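Local atomic coordinates of protein pof8 (Schizosaccharomyces pombe, PDB entry 6U7V), a protein that binds telomerase RNA ter1 and promotes its assembly with the catalytic subunit trt1 into the telomerase ribonucleoprotein. Residues A[50-55]-A[74-79]. Residues are numbered along the deposited sequence; the frame is centred on the assembly and turned at random. Where two conformers were deposited one is given.
Sequences QNIACE and TPLHAE
The imidazole of His-77 lies between Ile-52 and Glu-55, with one of these side chains over each of its faces. The contact belongs to the xRRM domain, an RNA recognition motif with an added C-terminal helix, 118-128. It joins the loop between helix 34-48 and strand 58-60 to the first turn of helix 75-87. CD1 of Ile-52 sits over one face, 4.1 Å from the centroid of the His-77 ring, in a CH-pi contact. CB of Glu-55 makes a matching contact with the opposite face, 4.2 Å from the same centroid. Both carbons are displaced toward the ring's rim. CG1 of Ile-52 stands between the backbone N and the carbonyl carbon (chi1 57°), and the extended chain beyond it carries CD1 to the helix. There CD1 also meets CG of Leu-76 at 3.8 Å. Ile-52 touches Phe-45 of helix 34-48 as well, and His-77 touches Trp-72, which ties the pair to the rest of the fold.

Polar atoms meet the ring at its edge. ND1 of His-77 and OG1 of Thr-74 share a hydrogen bond of 2.7 Å, which limits rotation of the ring. Thr-74 is the N-cap of the helix, and the same OG1 accepts a weak bond from the backbone N of His-77. The carbonyl oxygen of Ala-53 lies near the ring plane beside the NE2-CD2 edge of His-77, 2.9 Å from NE2. With an alanine here instead of His-77, a gap would probably open between Ile-52 and Glu-55, and Thr-74 OG1 would lose its ring partner. A water near the ring plane lies 3.0 Å from His-77 NE2, and in one of two conformers of Glu-55, OE1 accepts a 2.6 Å hydrogen bond from it.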
ATOM      1  N   GLN A  50     -16.590  -5.059   1.336  1.00 26.10           N
ATOM      2  CA  GLN A  50     -16.921  -5.639   2.657  1.00 29.15           C
ATOM      3  C   GLN A  50     -16.847  -7.162   2.559  1.00 29.68           C
ATOM      4  O   GLN A  50     -17.015  -7.808   3.606  1.00 36.16           O
ATOM      5  CB  GLN A  50     -18.292  -5.108   3.087  1.00 30.98           C
ATOM      6  CG  GLN A  50     -18.257  -3.632   3.461  1.00 33.21           C
ATOM      7  CD  GLN A  50     -17.422  -3.432   4.704  1.00 41.90           C
ATOM      8  OE1 GLN A  50     -17.649  -4.070   5.733  1.00 45.53           O
ATOM      9  NE2 GLN A  50     -16.425  -2.562   4.613  1.00 39.76           N
ATOM     10  N   ASN A  51     -16.526  -7.698   1.386  1.00 31.45           N
ATOM     11  CA  ASN A  51     -16.597  -9.162   1.121  1.00 33.69           C
ATOM     12  C   ASN A  51     -15.421  -9.867   1.797  1.00 33.32           C
ATOM     13  O   ASN A  51     -15.587 -11.037   2.220  1.00 36.57           O
ATOM     14  CB  ASN A  51     -16.539  -9.486  -0.370  1.00 36.26           C
ATOM     15  CG  ASN A  51     -17.708  -8.922  -1.149  1.00 42.96           C
ATOM     16  OD1 ASN A  51     -17.621  -8.756  -2.364  1.00 50.21           O
ATOM     17  ND2 ASN A  51     -18.799  -8.625  -0.459  1.00 44.70           N
ATOM     18  N   ILE A  52     -14.260  -9.215   1.830  1.00 29.10           N
ATOM     19  CA  ILE A  52     -13.027  -9.800   2.443  1.00 28.84           C
ATOM     20  C   ILE A  52     -12.366  -8.739   3.319  1.00 24.73           C
ATOM     21  O   ILE A  52     -12.517  -7.549   3.079  1.00 26.68           O
ATOM     22  CB  ILE A  52     -12.030 -10.344   1.404  1.00 30.73           C
ATOM     23  CG1 ILE A  52     -11.608  -9.269   0.405  1.00 28.60           C
ATOM     24  CG2 ILE A  52     -12.568 -11.596   0.718  1.00 36.01           C
ATOM     25  CD1 ILE A  52     -10.454  -9.678  -0.485  1.00 30.22           C
ATOM     26  N   ALA A  53     -11.692  -9.209   4.333  1.00 24.40           N
ATOM     27  CA  ALA A  53     -11.009  -8.365   5.326  1.00 23.80           C
ATOM     28  C   ALA A  53      -9.728  -7.824   4.688  1.00 20.68           C
ATOM     29  O   ALA A  53      -9.126  -8.424   3.800  1.00 19.71           O
ATOM     30  CB  ALA A  53     -10.734  -9.183   6.551  1.00 24.55           C
ATOM     31  N   CYS A  54      -9.268  -6.699   5.164  1.00 17.64           N
ATOM     32  CA  CYS A  54      -7.966  -6.147   4.753  1.00 16.31           C
ATOM     33  C   CYS A  54      -6.876  -6.934   5.457  1.00 15.48           C
ATOM     34  O   CYS A  54      -6.796  -6.884   6.630  1.00 17.46           O
ATOM     35  CB  CYS A  54      -7.888  -4.685   5.121  1.00 16.77           C
ATOM     36  SG  CYS A  54      -6.383  -3.878   4.559  1.00 16.63           S
ATOM     37  N   GLU A  55      -6.043  -7.643   4.705  0.50 16.74           N
ATOM     38  CA  GLU A  55      -4.997  -8.516   5.322  0.50 16.76           C
ATOM     39  C   GLU A  55      -3.657  -8.222   4.677  0.50 16.03           C
ATOM     40  O   GLU A  55      -3.169  -9.016   3.869  0.50 16.68           O
ATOM     41  CB  GLU A  55      -5.445  -9.986   5.289  0.50 18.18           C
ATOM     42  CG  GLU A  55      -6.713 -10.172   6.125  0.50 20.51           C
ATOM     43  CD  GLU A  55      -7.216 -11.560   6.496  0.50 22.94           C
ATOM     44  OE1 GLU A  55      -7.845 -12.211   5.626  0.50 28.87           O
ATOM     45  OE2 GLU A  55      -7.036 -11.962   7.659  0.50 28.33           O
ATOM     46  N   THR A  74      -3.197 -12.669   0.063  1.00 12.84           N
ATOM     47  CA  THR A  74      -3.621 -13.353  -1.169  1.00 13.58           C
ATOM     48  C   THR A  74      -3.550 -12.388  -2.326  1.00 14.45           C
ATOM     49  O   THR A  74      -3.661 -11.153  -2.161  1.00 13.78           O
ATOM     50  CB  THR A  74      -5.011 -14.015  -1.104  1.00 15.46           C
ATOM     51  OG1 THR A  74      -5.977 -12.946  -1.189  1.00 16.67           O
ATOM     52  CG2 THR A  74      -5.264 -14.856   0.114  1.00 16.26           C
ATOM     53  N   PRO A  75      -3.504 -12.884  -3.564  1.00 14.36           N
ATOM     54  CA  PRO A  75      -3.566 -12.026  -4.740  1.00 14.55           C
ATOM     55  C   PRO A  75      -4.866 -11.208  -4.792  1.00 14.14           C
ATOM     56  O   PRO A  75      -4.813 -10.043  -5.243  1.00 13.80           O
ATOM     57  CB  PRO A  75      -3.489 -13.006  -5.900  1.00 16.58           C
ATOM     58  CG  PRO A  75      -2.625 -14.125  -5.307  1.00 16.32           C
ATOM     59  CD  PRO A  75      -3.111 -14.296  -3.909  1.00 15.36           C
ATOM     60  N   LEU A  76      -5.986 -11.738  -4.347  1.00 14.57           N
ATOM     61  CA  LEU A  76      -7.261 -10.987  -4.434  1.00 14.93           C
ATOM     62  C   LEU A  76      -7.151  -9.775  -3.491  1.00 14.34           C
ATOM     63  O   LEU A  76      -7.698  -8.688  -3.798  1.00 15.43           O
ATOM     64  CB  LEU A  76      -8.399 -11.878  -3.937  1.00 17.75           C
ATOM     65  CG  LEU A  76      -9.770 -11.229  -3.858  1.00 20.61           C
ATOM     66  CD1 LEU A  76     -10.150 -10.607  -5.190  1.00 21.29           C
ATOM     67  CD2 LEU A  76     -10.795 -12.248  -3.376  1.00 23.20           C
ATOM     68  N   HIS A  77      -6.450  -9.902  -2.376  1.00 13.50           N
ATOM     69  CA  HIS A  77      -6.276  -8.724  -1.494  1.00 13.07           C
ATOM     70  C   HIS A  77      -5.450  -7.660  -2.224  1.00 13.74           C
ATOM     71  O   HIS A  77      -5.754  -6.443  -2.153  1.00 12.60           O
ATOM     72  CB  HIS A  77      -5.590  -9.099  -0.206  1.00 13.13           C
ATOM     73  CG  HIS A  77      -6.438  -9.832   0.746  1.00 13.87           C
ATOM     74  ND1 HIS A  77      -6.299 -11.208   0.870  1.00 17.80           N
ATOM     75  CD2 HIS A  77      -7.313  -9.436   1.677  1.00 16.48           C
ATOM     76  CE1 HIS A  77      -7.155 -11.614   1.782  1.00 17.45           C
ATOM     77  NE2 HIS A  77      -7.758 -10.565   2.306  1.00 18.05           N
ATOM     78  N   ALA A  78      -4.368  -8.013  -2.879  1.00 11.66           N
ATOM     79  CA  ALA A  78      -3.520  -7.098  -3.638  1.00 11.53           C
ATOM     80  C   ALA A  78      -4.339  -6.388  -4.718  1.00 12.83           C
ATOM     81  O   ALA A  78      -4.208  -5.169  -4.887  1.00 13.15           O
ATOM     82  CB  ALA A  78      -2.280  -7.741  -4.196  1.00 12.50           C
ATOM     83  N   GLU A  79      -5.125  -7.170  -5.461  1.00 14.02           N
ATOM     84  CA  GLU A  79      -5.953  -6.581  -6.549  1.00 14.18           C
ATOM     85  C   GLU A  79      -6.936  -5.582  -5.925  1.00 12.30           C
ATOM     86  O   GLU A  79      -7.146  -4.545  -6.557  1.00 13.70           O
ATOM     87  CB  GLU A  79      -6.690  -7.724  -7.228  1.00 17.54           C
ATOM     88  CG  GLU A  79      -7.524  -7.290  -8.443  1.00 20.65           C
ATOM     89  CD  GLU A  79      -8.306  -8.403  -9.141  1.00 28.21           C
ATOM     90  OE1 GLU A  79      -8.345  -9.516  -8.614  1.00 34.78           O
ATOM     91  OE2 GLU A  79      -8.874  -8.123 -10.210  1.00 35.29           O
TER
HETATM   92  O   HOH W   1      -9.826 -11.908   3.957  1.00 40.83           O